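Local coordinates for protein beta-L-arabinobiosidase (Bacteroides thetaiotaomicron, PDB 5MQR) that probably hydrolyses arabinose-containing glycosidic linkages of plant pectin in a gut bacterium, joining sialidase-like beta domains to a helical glycoside hydrolase region in one chain, at residues I204-G209 and Y217-K222; A467-K472 and S611-A616; L536-R541 and A562-I567. All coordinates share one frame; numbering follows the deposited sequence.

Interaction 1: I204-G209 and Y217-K222; sequences IYYNHG and YPYFKK
Y219 meets the OH and CE2 of Y206 through its CB, CG, CD1 and CE1 atoms, the two side chains crossing obliquely, and the contact can be traced outward from the backbone. At the start, Y219 CB is 3.5 Å from Y206 OH, so the hydroxyl rests on a methylene carbon. The next atom, CG, still lies near the same oxygen. Beyond it, Y219 CD1 makes the closest ring approach, 3.5 Å from Y206 CE2. Y219 CE1 is the last to touch, 4.0 Å from Y206 CE2 and 4.2 Å from the carbonyl oxygen of I204, and the phenol tip extends past the contact. With CG opposite the backbone N of Y219 (chi1 -173°), CD1 and CE1 reach Y206 CE2. The two ring planes are inclined by only 27°, yet their centroids are 5.7 Å apart, so the rings are slid past one another with hardly any overlap.

F220 completes the contact at the other end: its CD1 lies 3.8 Å from I204 CA and 4.0 Å from I204 CG1. C232 of helix 226-236 touches both side chains. Strand 202-206 is the outermost of a four-stranded antiparallel sheet, consistent with a propeller blade, and has a classic beta bulge where I204 and Y205 face R187.

Chemically the interface is dispersive, mostly carbon against carbon, and Y206 OH is buried with no polar partner in the model. The rings therefore contribute van der Waals contact without a directional bond between them, while backbone bonds from P218 and F220 to F203 anchor the loop.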
ATOM      1  N   ILE A 204     -32.507 -32.943  11.773  1.00 33.91           N
ATOM      2  CA  ILE A 204     -31.380 -33.024  12.681  1.00 34.60           C
ATOM      3  C   ILE A 204     -31.755 -32.543  14.112  1.00 35.52           C
ATOM      4  O   ILE A 204     -31.098 -32.927  15.088  1.00 35.55           O
ATOM      5  CB  ILE A 204     -30.173 -32.251  12.100  1.00 33.62           C
ATOM      6  CG1 ILE A 204     -28.883 -32.594  12.856  1.00 34.12           C
ATOM      7  CG2 ILE A 204     -30.399 -30.749  12.127  1.00 32.89           C
ATOM      8  CD1 ILE A 204     -27.600 -32.098  12.196  1.00 33.42           C
ATOM      9  N   TYR A 205     -32.794 -31.711  14.236  1.00 35.75           N
ATOM     10  CA  TYR A 205     -33.255 -31.221  15.531  1.00 36.40           C
ATOM     11  C   TYR A 205     -34.777 -31.049  15.513  1.00 36.29           C
ATOM     12  O   TYR A 205     -35.336 -30.540  14.538  1.00 34.82           O
ATOM     13  CB  TYR A 205     -32.573 -29.887  15.849  1.00 36.56           C
ATOM     14  CG  TYR A 205     -33.058 -29.234  17.123  1.00 37.77           C
ATOM     15  CD1 TYR A 205     -32.466 -29.534  18.359  1.00 38.36           C
ATOM     16  CD2 TYR A 205     -34.124 -28.320  17.099  1.00 38.09           C
ATOM     17  CE1 TYR A 205     -32.908 -28.930  19.535  1.00 39.11           C
ATOM     18  CE2 TYR A 205     -34.586 -27.709  18.268  1.00 39.02           C
ATOM     19  CZ  TYR A 205     -33.979 -28.008  19.492  1.00 39.78           C
ATOM     20  OH  TYR A 205     -34.451 -27.398  20.654  1.00 39.53           O
ATOM     21  N   TYR A 206     -35.426 -31.486  16.589  1.00 36.79           N
ATOM     22  CA  TYR A 206     -36.856 -31.264  16.778  1.00 37.46           C
ATOM     23  C   TYR A 206     -37.073 -30.270  17.897  1.00 37.48           C
ATOM     24  O   TYR A 206     -36.478 -30.398  18.982  1.00 37.63           O
ATOM     25  CB  TYR A 206     -37.575 -32.545  17.152  1.00 38.98           C
ATOM     26  CG  TYR A 206     -37.513 -33.620  16.098  1.00 39.76           C
ATOM     27  CD1 TYR A 206     -38.281 -33.529  14.933  1.00 39.90           C
ATOM     28  CD2 TYR A 206     -36.691 -34.726  16.261  1.00 40.59           C
ATOM     29  CE1 TYR A 206     -38.240 -34.523  13.962  1.00 40.61           C
ATOM     30  CE2 TYR A 206     -36.648 -35.731  15.299  1.00 41.61           C
ATOM     31  CZ  TYR A 206     -37.414 -35.624  14.155  1.00 41.31           C
ATOM     32  OH  TYR A 206     -37.347 -36.616  13.216  1.00 42.57           O
ATOM     33  N   ASN A 207     -37.933 -29.286  17.636  1.00 36.92           N
ATOM     34  CA  ASN A 207     -38.442 -28.429  18.691  1.00 37.08           C
ATOM     35  C   ASN A 207     -39.397 -29.251  19.547  1.00 37.88           C
ATOM     36  O   ASN A 207     -39.945 -30.255  19.088  1.00 37.82           O
ATOM     37  CB  ASN A 207     -39.133 -27.190  18.114  1.00 36.70           C
ATOM     38  CG  ASN A 207     -38.149 -26.152  17.596  1.00 35.64           C
ATOM     39  OD1 ASN A 207     -37.955 -26.016  16.395  1.00 35.68           O
ATOM     40  ND2 ASN A 207     -37.541 -25.413  18.495  1.00 35.06           N
ATOM     41  N   HIS A 208     -39.577 -28.816  20.791  1.00 38.56           N
ATOM     42  CA  HIS A 208     -40.375 -29.554  21.785  1.00 39.81           C
ATOM     43  C   HIS A 208     -41.754 -29.858  21.233  1.00 39.41           C
ATOM     44  O   HIS A 208     -42.374 -29.010  20.600  1.00 39.07           O
ATOM     45  CB  HIS A 208     -40.503 -28.780  23.120  1.00 40.72           C
ATOM     46  CG  HIS A 208     -41.235 -27.474  23.000  1.00 40.96           C
ATOM     47  ND1 HIS A 208     -42.609 -27.367  23.120  1.00 42.01           N
ATOM     48  CD2 HIS A 208     -40.781 -26.226  22.755  1.00 40.56           C
ATOM     49  CE1 HIS A 208     -42.964 -26.107  22.953  1.00 41.50           C
ATOM     50  NE2 HIS A 208     -41.871 -25.396  22.734  1.00 41.07           N
ATOM     51  N   GLY A 209     -42.205 -31.083  21.433  1.00 39.88           N
ATOM     52  CA  GLY A 209     -43.512 -31.498  20.956  1.00 40.60           C
ATOM     53  C   GLY A 209     -43.480 -32.134  19.587  1.00 40.36           C
ATOM     54  O   GLY A 209     -44.417 -32.841  19.235  1.00 40.39           O
ATOM     55  N   TYR A 217     -40.306 -35.708   7.433  1.00 39.69           N
ATOM     56  CA  TYR A 217     -39.040 -36.233   6.926  1.00 39.42           C
ATOM     57  C   TYR A 217     -38.425 -37.074   8.038  1.00 39.51           C
ATOM     58  O   TYR A 217     -38.614 -36.766   9.202  1.00 39.44           O
ATOM     59  CB  TYR A 217     -38.069 -35.105   6.560  1.00 38.74           C
ATOM     60  CG  TYR A 217     -38.530 -34.213   5.437  1.00 38.41           C
ATOM     61  CD1 TYR A 217     -38.774 -34.728   4.157  1.00 39.05           C
ATOM     62  CD2 TYR A 217     -38.730 -32.854   5.644  1.00 37.70           C
ATOM     63  CE1 TYR A 217     -39.217 -33.900   3.118  1.00 38.74           C
ATOM     64  CE2 TYR A 217     -39.152 -32.016   4.619  1.00 37.83           C
ATOM     65  CZ  TYR A 217     -39.402 -32.531   3.355  1.00 38.26           C
ATOM     66  OH  TYR A 217     -39.823 -31.676   2.343  1.00 37.76           O
ATOM     67  N   PRO A 218     -37.683 -38.137   7.690  1.00 39.82           N
ATOM     68  CA  PRO A 218     -37.137 -38.950   8.783  1.00 40.08           C
ATOM     69  C   PRO A 218     -35.999 -38.283   9.545  1.00 39.06           C
ATOM     70  O   PRO A 218     -35.404 -37.289   9.095  1.00 38.20           O
ATOM     71  CB  PRO A 218     -36.692 -40.254   8.093  1.00 40.92           C
ATOM     72  CG  PRO A 218     -36.596 -39.933   6.633  1.00 40.74           C
ATOM     73  CD  PRO A 218     -37.485 -38.754   6.362  1.00 40.16           C
ATOM     74  N   TYR A 219     -35.740 -38.814  10.729  1.00 39.40           N
ATOM     75  CA  TYR A 219     -34.625 -38.376  11.553  1.00 38.99           C
ATOM     76  C   TYR A 219     -33.304 -38.800  10.905  1.00 38.58           C
ATOM     77  O   TYR A 219     -33.211 -39.868  10.302  1.00 38.73           O
ATOM     78  CB  TYR A 219     -34.774 -38.978  12.939  1.00 40.14           C
ATOM     79  CG  TYR A 219     -33.797 -38.500  13.977  1.00 40.20           C
ATOM     80  CD1 TYR A 219     -33.670 -37.156  14.278  1.00 39.49           C
ATOM     81  CD2 TYR A 219     -33.049 -39.415  14.701  1.00 41.23           C
ATOM     82  CE1 TYR A 219     -32.793 -36.730  15.251  1.00 40.19           C
ATOM     83  CE2 TYR A 219     -32.176 -39.007  15.678  1.00 41.62           C
ATOM     84  CZ  TYR A 219     -32.048 -37.674  15.954  1.00 41.26           C
ATOM     85  OH  TYR A 219     -31.154 -37.299  16.923  1.00 42.93           O
ATOM     86  N   PHE A 220     -32.291 -37.958  11.024  1.00 37.88           N
ATOM     87  CA  PHE A 220     -31.050 -38.162  10.280  1.00 38.16           C
ATOM     88  C   PHE A 220     -30.372 -39.510  10.565  1.00 39.47           C
ATOM     89  O   PHE A 220     -29.714 -40.050   9.697  1.00 38.90           O
ATOM     90  CB  PHE A 220     -30.067 -36.996  10.480  1.00 36.93           C
ATOM     91  CG  PHE A 220     -29.292 -37.043  11.777  1.00 37.09           C
ATOM     92  CD1 PHE A 220     -29.814 -36.490  12.941  1.00 36.97           C
ATOM     93  CD2 PHE A 220     -28.017 -37.611  11.821  1.00 37.47           C
ATOM     94  CE1 PHE A 220     -29.099 -36.523  14.130  1.00 37.46           C
ATOM     95  CE2 PHE A 220     -27.282 -37.636  13.005  1.00 37.81           C
ATOM     96  CZ  PHE A 220     -27.828 -37.100  14.165  1.00 37.81           C
ATOM     97  N   LYS A 221     -30.558 -40.051  11.767  1.00 40.95           N
ATOM     98  CA  LYS A 221     -29.964 -41.324  12.113  1.00 42.82           C
ATOM     99  C   LYS A 221     -30.574 -42.506  11.349  1.00 43.99           C
ATOM    100  O   LYS A 221     -30.048 -43.601  11.430  1.00 44.38           O
ATOM    101  CB  LYS A 221     -30.037 -41.575  13.626  1.00 44.17           C
ATOM    102  CG  LYS A 221     -29.166 -40.639  14.476  1.00 44.38           C
ATOM    103  CD  LYS A 221     -28.909 -41.248  15.864  1.00 45.86           C
ATOM    104  CE  LYS A 221     -28.960 -40.250  17.020  1.00 46.06           C
ATOM    105  NZ  LYS A 221     -27.647 -39.744  17.462  1.00 45.78           N
ATOM    106  N   LYS A 222     -31.668 -42.302  10.620  1.00 44.18           N
ATOM    107  CA  LYS A 222     -32.270 -43.395   9.863  1.00 45.86           C
ATOM    108  C   LYS A 222     -31.605 -43.616   8.519  1.00 44.48           C
ATOM    109  O   LYS A 222     -31.833 -44.657   7.902  1.00 44.35           O
ATOM    110  CB  LYS A 222     -33.766 -43.168   9.653  1.00 47.73           C
ATOM    111  CG  LYS A 222     -34.551 -43.029  10.951  1.00 49.54           C
ATOM    112  CD  LYS A 222     -34.762 -44.360  11.655  1.00 51.89           C
ATOM    113  CE  LYS A 222     -34.410 -44.256  13.137  1.00 53.31           C
ATOM    114  NZ  LYS A 222     -35.113 -45.328  13.876  1.00 54.65           N
TER

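Interaction 2: A467-K472 and S611-A616; sequences ASKELK and STDKDA
With its CG opposite its own carbonyl carbon (chi1 -70°), D613 sends its carboxylate to the backbone of K469 and E470, while S611, its OG opposite the backbone N (chi1 -178°), turns its hydroxyl to the carbonyl of E470. The carboxylate takes two successive amides, one on each oxygen. K469 N donates to D613 OD2 over 2.9 Å in an almost straight bond (174°), which OD2 receives on its syn lone pair. E470 N reaches D613 OD1, also at 2.9 Å, from the syn side but slightly out of the carboxylate plane. Two donors on separate oxygens should fix the rotation of the group. OD2 has a further donor in a water molecule, which also donates to A467 O and so bridges the two segments.

S611 OG works in both directions. It donates to E470 O at 2.6 Å, in the carbonyl plane, and accepts from D613 N at 3.0 Å, which makes an ST turn and positions the aspartate. Around this polar core lie aliphatic carbons: K469 CB is 3.4 Å from D613 OD1, and E470 CB is 3.4 Å from T612 OG1. The ammonium of K469, its NZ 5.6 Å from D613 OD2, is close enough perhaps to favour the charged carboxylate without pairing with it. E470 bends away, and its OE2 bonds to S537 OG.

K614, next along, forms salt bridges with E652 and E656 of helix 647-657. The contact thus probably lies where the CBM-like beta domain gives way to the helical region: an ST turn and an aspartate clamp the break between strands 460-468 and 470-479 to the loop leaving strand 600-610.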
ATOM      1  N   ALA A 467      -5.015  10.173  -5.741  1.00 21.31           N
ATOM      2  CA  ALA A 467      -5.624  11.463  -5.458  1.00 22.24           C
ATOM      3  C   ALA A 467      -4.791  12.557  -6.104  1.00 22.65           C
ATOM      4  O   ALA A 467      -3.594  12.646  -5.825  1.00 22.68           O
ATOM      5  CB  ALA A 467      -5.702  11.669  -3.943  1.00 21.83           C
ATOM      6  N   SER A 468      -5.410  13.355  -6.974  1.00 22.69           N
ATOM      7  CA  SER A 468      -4.695  14.275  -7.846  1.00 23.40           C
ATOM      8  C   SER A 468      -5.337  15.669  -7.873  1.00 24.80           C
ATOM      9  O   SER A 468      -6.569  15.806  -7.886  1.00 23.92           O
ATOM     10  CB  SER A 468      -4.638  13.697  -9.271  1.00 24.10           C
ATOM     11  OG  SER A 468      -3.999  12.411  -9.313  1.00 24.02           O
ATOM     12  N   LYS A 469      -4.486  16.697  -7.900  1.00 26.20           N
ATOM     13  CA  LYS A 469      -4.906  18.100  -7.967  1.00 28.11           C
ATOM     14  C   LYS A 469      -5.000  18.543  -9.409  1.00 27.48           C
ATOM     15  O   LYS A 469      -5.978  19.179  -9.787  1.00 27.18           O
ATOM     16  CB  LYS A 469      -3.936  19.006  -7.205  1.00 29.95           C
ATOM     17  CG  LYS A 469      -3.803  18.673  -5.736  1.00 32.32           C
ATOM     18  CD  LYS A 469      -2.682  19.465  -5.052  1.00 35.82           C
ATOM     19  CE  LYS A 469      -2.246  18.799  -3.730  1.00 39.43           C
ATOM     20  NZ  LYS A 469      -0.904  19.246  -3.197  1.00 40.38           N
ATOM     21  N   GLU A 470      -3.966  18.226 -10.193  1.00 27.47           N
ATOM     22  CA  GLU A 470      -3.984  18.362 -11.651  1.00 28.53           C
ATOM     23  C   GLU A 470      -4.154  16.956 -12.236  1.00 26.56           C
ATOM     24  O   GLU A 470      -3.396  16.032 -11.889  1.00 24.71           O
ATOM     25  CB  GLU A 470      -2.688  18.985 -12.153  1.00 31.26           C
ATOM     26  CG  GLU A 470      -2.382  20.364 -11.576  1.00 34.19           C
ATOM     27  CD  GLU A 470      -3.321  21.450 -12.110  1.00 37.92           C
ATOM     28  OE1 GLU A 470      -3.448  21.590 -13.355  1.00 40.11           O
ATOM     29  OE2 GLU A 470      -3.938  22.165 -11.280  1.00 40.39           O
ATOM     30  N   LEU A 471      -5.163  16.796 -13.092  1.00 25.55           N
ATOM     31  CA  LEU A 471      -5.525  15.498 -13.628  1.00 25.24           C
ATOM     32  C   LEU A 471      -5.868  15.567 -15.105  1.00 25.79           C
ATOM     33  O   LEU A 471      -6.658  16.429 -15.527  1.00 25.82           O
ATOM     34  CB  LEU A 471      -6.716  14.946 -12.847  1.00 24.87           C
ATOM     35  CG  LEU A 471      -7.273  13.577 -13.198  1.00 24.36           C
ATOM     36  CD1 LEU A 471      -6.240  12.491 -12.969  1.00 24.43           C
ATOM     37  CD2 LEU A 471      -8.496  13.290 -12.353  1.00 24.22           C
ATOM     38  N   LYS A 472      -5.282  14.658 -15.886  1.00 25.90           N
ATOM     39  CA  LYS A 472      -5.770  14.363 -17.238  1.00 27.14           C
ATOM     40  C   LYS A 472      -6.337  12.974 -17.244  1.00 25.34           C
ATOM     41  O   LYS A 472      -5.769  12.086 -16.664  1.00 24.54           O
ATOM     42  CB  LYS A 472      -4.698  14.475 -18.327  1.00 29.43           C
ATOM     43  CG  LYS A 472      -3.902  15.762 -18.253  1.00 33.01           C
ATOM     44  CD  LYS A 472      -3.329  16.187 -19.617  1.00 36.44           C
ATOM     45  CE  LYS A 472      -2.599  17.534 -19.541  1.00 37.85           C
ATOM     46  NZ  LYS A 472      -1.208  17.335 -19.031  1.00 39.50           N
ATOM     47  N   SER A 611      -1.158  12.767 -13.819  1.00 22.35           N
ATOM     48  CA  SER A 611      -1.095  13.978 -13.048  1.00 22.30           C
ATOM     49  C   SER A 611       0.259  14.661 -13.198  1.00 22.32           C
ATOM     50  O   SER A 611       1.296  14.000 -13.188  1.00 21.30           O
ATOM     51  CB  SER A 611      -1.320  13.669 -11.566  1.00 21.80           C
ATOM     52  OG  SER A 611      -1.298  14.890 -10.829  1.00 21.33           O
ATOM     53  N   THR A 612       0.225  15.986 -13.306  1.00 22.84           N
ATOM     54  CA  THR A 612       1.436  16.815 -13.256  1.00 24.02           C
ATOM     55  C   THR A 612       1.747  17.325 -11.833  1.00 24.21           C
ATOM     56  O   THR A 612       2.605  18.191 -11.687  1.00 24.67           O
ATOM     57  CB  THR A 612       1.349  18.010 -14.236  1.00 24.43           C
ATOM     58  OG1 THR A 612       0.131  18.721 -14.007  1.00 24.51           O
ATOM     59  CG2 THR A 612       1.409  17.523 -15.703  1.00 24.49           C
ATOM     60  N   ASP A 613       1.073  16.797 -10.800  1.00 24.16           N
ATOM     61  CA  ASP A 613       1.368  17.165  -9.429  1.00 24.80           C
ATOM     62  C   ASP A 613       2.855  16.879  -9.199  1.00 26.18           C
ATOM     63  O   ASP A 613       3.388  15.861  -9.677  1.00 26.59           O
ATOM     64  CB  ASP A 613       0.550  16.362  -8.393  1.00 24.20           C
ATOM     65  CG  ASP A 613      -0.952  16.711  -8.376  1.00 24.15           C
ATOM     66  OD1 ASP A 613      -1.392  17.637  -9.078  1.00 24.57           O
ATOM     67  OD2 ASP A 613      -1.715  16.022  -7.656  1.00 23.03           O
ATOM     68  N   LYS A 614       3.510  17.761  -8.460  1.00 27.31           N
ATOM     69  CA  LYS A 614       4.940  17.636  -8.202  1.00 29.27           C
ATOM     70  C   LYS A 614       5.347  16.297  -7.581  1.00 27.78           C
ATOM     71  O   LYS A 614       6.379  15.752  -7.934  1.00 28.47           O
ATOM     72  CB  LYS A 614       5.426  18.840  -7.395  1.00 32.12           C
ATOM     73  CG  LYS A 614       5.499  20.063  -8.287  1.00 35.74           C
ATOM     74  CD  LYS A 614       5.562  21.383  -7.540  1.00 40.06           C
ATOM     75  CE  LYS A 614       5.557  22.535  -8.560  1.00 43.73           C
ATOM     76  NZ  LYS A 614       5.939  23.827  -7.915  1.00 45.55           N
ATOM     77  N   ASP A 615       4.502  15.740  -6.725  1.00 26.36           N
ATOM     78  CA  ASP A 615       4.750  14.435  -6.131  1.00 25.62           C
ATOM     79  C   ASP A 615       3.899  13.305  -6.704  1.00 25.39           C
ATOM     80  O   ASP A 615       3.750  12.249  -6.063  1.00 24.69           O
ATOM     81  CB  ASP A 615       4.629  14.507  -4.597  1.00 25.20           C
ATOM     82  CG  ASP A 615       3.226  14.774  -4.102  1.00 24.88           C
ATOM     83  OD1 ASP A 615       2.324  15.109  -4.892  1.00 23.92           O
ATOM     84  OD2 ASP A 615       3.047  14.679  -2.859  1.00 25.75           O
ATOM     85  N   ALA A 616       3.373  13.491  -7.920  1.00 25.68           N
ATOM     86  CA  ALA A 616       2.626  12.408  -8.625  1.00 25.75           C
ATOM     87  C   ALA A 616       3.467  11.151  -8.914  1.00 25.60           C
ATOM     88  O   ALA A 616       2.938  10.086  -9.205  1.00 24.98           O
ATOM     89  CB  ALA A 616       2.081  12.931  -9.955  1.00 25.90           C
TER
HETATM   90  O   HOH W   1      -1.168  13.198  -7.095  1.00 41.46           O

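Interaction 3: L536-R541 and A562-I567; sequences LSTADR and ATIERI
T538 OG1 stands between two carbonyl oxygens, A562 O at 3.2 Å and K469 O, from the break between strands 460-468 and 470-479. The hydroxyl has both acceptors within reach, and which receives the proton is not settled. The first torsion of T538 (chi1 60°) places OG1 between its backbone N and carbonyl carbon and directs the methyl CG2 away from that carbonyl carbon, so CG2 meets I564 CD1 at 3.9 Å.

I564 CD1 is the apolar counterpart of this polar end. Besides T538 CG2, it touches L536 CB and L536 CD2, each 3.9 Å away. The leucine and isoleucine side chains cross at about a right angle, whereas those of T538 and I564 run past each other in opposite directions.

Just beyond, S537 OG accepts from D540 N at 3.1 Å, an ST motif that shapes the turn after the strand. L471 of strand 470-479 packs on I564, and F491 of strand 487-492 on L536. The contact therefore lies between two sheets of the CBM-like domain, where the end of strand 530-537 in one faces the start of strand 564-570 in the other.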
ATOM      1  N   LEU A 536      -8.521  18.587 -15.699  1.00 23.51           N
ATOM      2  CA  LEU A 536      -9.106  19.145 -14.495  1.00 23.66           C
ATOM      3  C   LEU A 536      -8.007  19.754 -13.614  1.00 23.66           C
ATOM      4  O   LEU A 536      -6.952  19.154 -13.435  1.00 22.96           O
ATOM      5  CB  LEU A 536      -9.830  18.071 -13.689  1.00 23.13           C
ATOM      6  CG  LEU A 536     -10.999  17.376 -14.385  1.00 23.82           C
ATOM      7  CD1 LEU A 536     -10.533  16.170 -15.194  1.00 23.50           C
ATOM      8  CD2 LEU A 536     -12.033  16.955 -13.361  1.00 23.55           C
ATOM      9  N   SER A 537      -8.282  20.920 -13.042  1.00 24.02           N
ATOM     10  CA  SER A 537      -7.364  21.568 -12.085  1.00 24.46           C
ATOM     11  C   SER A 537      -8.153  21.965 -10.847  1.00 24.03           C
ATOM     12  O   SER A 537      -9.078  22.767 -10.947  1.00 24.73           O
ATOM     13  CB  SER A 537      -6.701  22.804 -12.716  1.00 25.12           C
ATOM     14  OG  SER A 537      -5.948  23.534 -11.762  1.00 25.07           O
ATOM     15  N   THR A 538      -7.792  21.418  -9.695  1.00 23.11           N
ATOM     16  CA  THR A 538      -8.482  21.764  -8.458  1.00 23.55           C
ATOM     17  C   THR A 538      -8.164  23.181  -8.015  1.00 24.13           C
ATOM     18  O   THR A 538      -9.065  23.902  -7.555  1.00 24.04           O
ATOM     19  CB  THR A 538      -8.236  20.754  -7.330  1.00 22.85           C
ATOM     20  OG1 THR A 538      -6.845  20.682  -7.029  1.00 23.14           O
ATOM     21  CG2 THR A 538      -8.738  19.361  -7.744  1.00 22.90           C
ATOM     22  N   ALA A 539      -6.916  23.592  -8.214  1.00 24.80           N
ATOM     23  CA  ALA A 539      -6.459  24.956  -7.867  1.00 26.10           C
ATOM     24  C   ALA A 539      -7.114  26.033  -8.736  1.00 27.05           C
ATOM     25  O   ALA A 539      -7.533  27.056  -8.221  1.00 27.43           O
ATOM     26  CB  ALA A 539      -4.917  25.067  -7.935  1.00 26.04           C
ATOM     27  N   ASP A 540      -7.227  25.796 -10.040  1.00 27.80           N
ATOM     28  CA  ASP A 540      -7.957  26.723 -10.916  1.00 28.69           C
ATOM     29  C   ASP A 540      -9.461  26.443 -10.951  1.00 27.56           C
ATOM     30  O   ASP A 540     -10.219  27.220 -11.537  1.00 25.90           O
ATOM     31  CB  ASP A 540      -7.423  26.674 -12.360  1.00 30.89           C
ATOM     32  CG  ASP A 540      -5.939  27.031 -12.461  1.00 33.01           C
ATOM     33  OD1 ASP A 540      -5.381  27.636 -11.513  1.00 34.26           O
ATOM     34  OD2 ASP A 540      -5.332  26.697 -13.509  1.00 35.11           O
ATOM     35  N   ARG A 541      -9.865  25.295 -10.405  1.00 26.39           N
ATOM     36  CA  ARG A 541     -11.276  24.926 -10.247  1.00 26.30           C
ATOM     37  C   ARG A 541     -11.982  24.812 -11.599  1.00 26.20           C
ATOM     38  O   ARG A 541     -13.107  25.288 -11.737  1.00 27.24           O
ATOM     39  CB  ARG A 541     -11.995  25.932  -9.295  1.00 26.31           C
ATOM     40  CG  ARG A 541     -13.328  25.476  -8.678  1.00 26.16           C
ATOM     41  CD  ARG A 541     -13.747  26.355  -7.489  1.00 26.03           C
ATOM     42  NE  ARG A 541     -13.809  27.764  -7.872  1.00 26.26           N
ATOM     43  CZ  ARG A 541     -14.842  28.373  -8.457  1.00 26.84           C
ATOM     44  NH1 ARG A 541     -15.982  27.737  -8.727  1.00 26.40           N
ATOM     45  NH2 ARG A 541     -14.726  29.653  -8.781  1.00 27.59           N
ATOM     46  N   ALA A 562     -10.542  19.092  -3.108  1.00 21.28           N
ATOM     47  CA  ALA A 562      -9.109  19.239  -2.888  1.00 22.24           C
ATOM     48  C   ALA A 562      -8.355  18.416  -3.928  1.00 22.61           C
ATOM     49  O   ALA A 562      -7.368  18.877  -4.498  1.00 23.94           O
ATOM     50  CB  ALA A 562      -8.713  18.793  -1.475  1.00 21.63           C
ATOM     51  N   THR A 563      -8.799  17.183  -4.119  1.00 22.55           N
ATOM     52  CA  THR A 563      -8.208  16.263  -5.077  1.00 22.40           C
ATOM     53  C   THR A 563      -9.291  15.391  -5.646  1.00 22.43           C
ATOM     54  O   THR A 563     -10.366  15.262  -5.054  1.00 21.90           O
ATOM     55  CB  THR A 563      -7.199  15.310  -4.432  1.00 22.18           C
ATOM     56  OG1 THR A 563      -7.826  14.604  -3.360  1.00 21.94           O
ATOM     57  CG2 THR A 563      -5.998  16.064  -3.904  1.00 22.71           C
ATOM     58  N   ILE A 564      -8.976  14.807  -6.799  1.00 21.86           N
ATOM     59  CA  ILE A 564      -9.849  13.892  -7.494  1.00 21.99           C
ATOM     60  C   ILE A 564      -9.232  12.512  -7.415  1.00 21.42           C
ATOM     61  O   ILE A 564      -8.060  12.335  -7.766  1.00 20.51           O
ATOM     62  CB  ILE A 564      -9.966  14.299  -8.964  1.00 22.21           C
ATOM     63  CG1 ILE A 564     -10.571  15.702  -9.054  1.00 22.79           C
ATOM     64  CG2 ILE A 564     -10.775  13.264  -9.757  1.00 21.92           C
ATOM     65  CD1 ILE A 564      -9.899  16.553 -10.112  1.00 23.41           C
ATOM     66  N   GLU A 565     -10.012  11.544  -6.966  1.00 21.30           N
ATOM     67  CA  GLU A 565      -9.515  10.175  -6.826  1.00 21.81           C
ATOM     68  C   GLU A 565     -10.275   9.107  -7.638  1.00 22.30           C
ATOM     69  O   GLU A 565      -9.844   7.948  -7.649  1.00 22.12           O
ATOM     70  CB  GLU A 565      -9.516   9.766  -5.351  1.00 22.30           C
ATOM     71  CG  GLU A 565     -10.867   9.908  -4.656  1.00 22.90           C
ATOM     72  CD  GLU A 565     -11.074   8.875  -3.570  1.00 23.76           C
ATOM     73  OE1 GLU A 565     -10.136   8.714  -2.754  1.00 24.37           O
ATOM     74  OE2 GLU A 565     -12.176   8.263  -3.514  1.00 23.29           O
ATOM     75  N   ARG A 566     -11.395   9.471  -8.265  1.00 22.24           N
ATOM     76  CA  ARG A 566     -12.236   8.514  -8.983  1.00 22.94           C
ATOM     77  C   ARG A 566     -12.887   9.103 -10.202  1.00 22.83           C
ATOM     78  O   ARG A 566     -13.343  10.244 -10.164  1.00 22.84           O
ATOM     79  CB  ARG A 566     -13.360   8.019  -8.099  1.00 23.25           C
ATOM     80  CG  ARG A 566     -12.955   6.892  -7.205  1.00 23.54           C
ATOM     81  CD  ARG A 566     -14.125   6.525  -6.340  1.00 23.81           C
ATOM     82  NE  ARG A 566     -14.325   7.478  -5.262  1.00 24.59           N
ATOM     83  CZ  ARG A 566     -15.431   7.577  -4.526  1.00 24.73           C
ATOM     84  NH1 ARG A 566     -16.500   6.817  -4.774  1.00 25.21           N
ATOM     85  NH2 ARG A 566     -15.461   8.452  -3.536  1.00 25.20           N
ATOM     86  N   ILE A 567     -12.953   8.283 -11.250  1.00 22.50           N
ATOM     87  CA  ILE A 567     -13.786   8.538 -12.409  1.00 22.77           C
ATOM     88  C   ILE A 567     -14.860   7.447 -12.428  1.00 22.08           C
ATOM     89  O   ILE A 567     -14.546   6.272 -12.311  1.00 21.31           O
ATOM     90  CB  ILE A 567     -12.977   8.565 -13.734  1.00 23.60           C
ATOM     91  CG1 ILE A 567     -11.827   9.577 -13.649  1.00 24.58           C
ATOM     92  CG2 ILE A 567     -13.852   8.981 -14.905  1.00 24.32           C
ATOM     93  CD1 ILE A 567     -10.531   8.927 -13.264  1.00 25.19           C
TER

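From the N terminus, interaction 1 comes first and closes a short loop, seven residues between its segments, after strand 202-206 in the propeller range. It is complete before the other two begin and stands apart, its nearest atoms about 51 Å from interaction 2 and 43 Å from interaction 3. Interaction 2 opens at 467-472 and closes only at 611-616, enclosing 138 residues. Interaction 3 nests inside that loop, joining 536-541 to 562-567. These two touch, with centres about 9 Å apart: S468 O probably bonds to I564 N and also packs on T563 CB. Together they connect both sheets of the CBM-like domain with the exit toward the helical region.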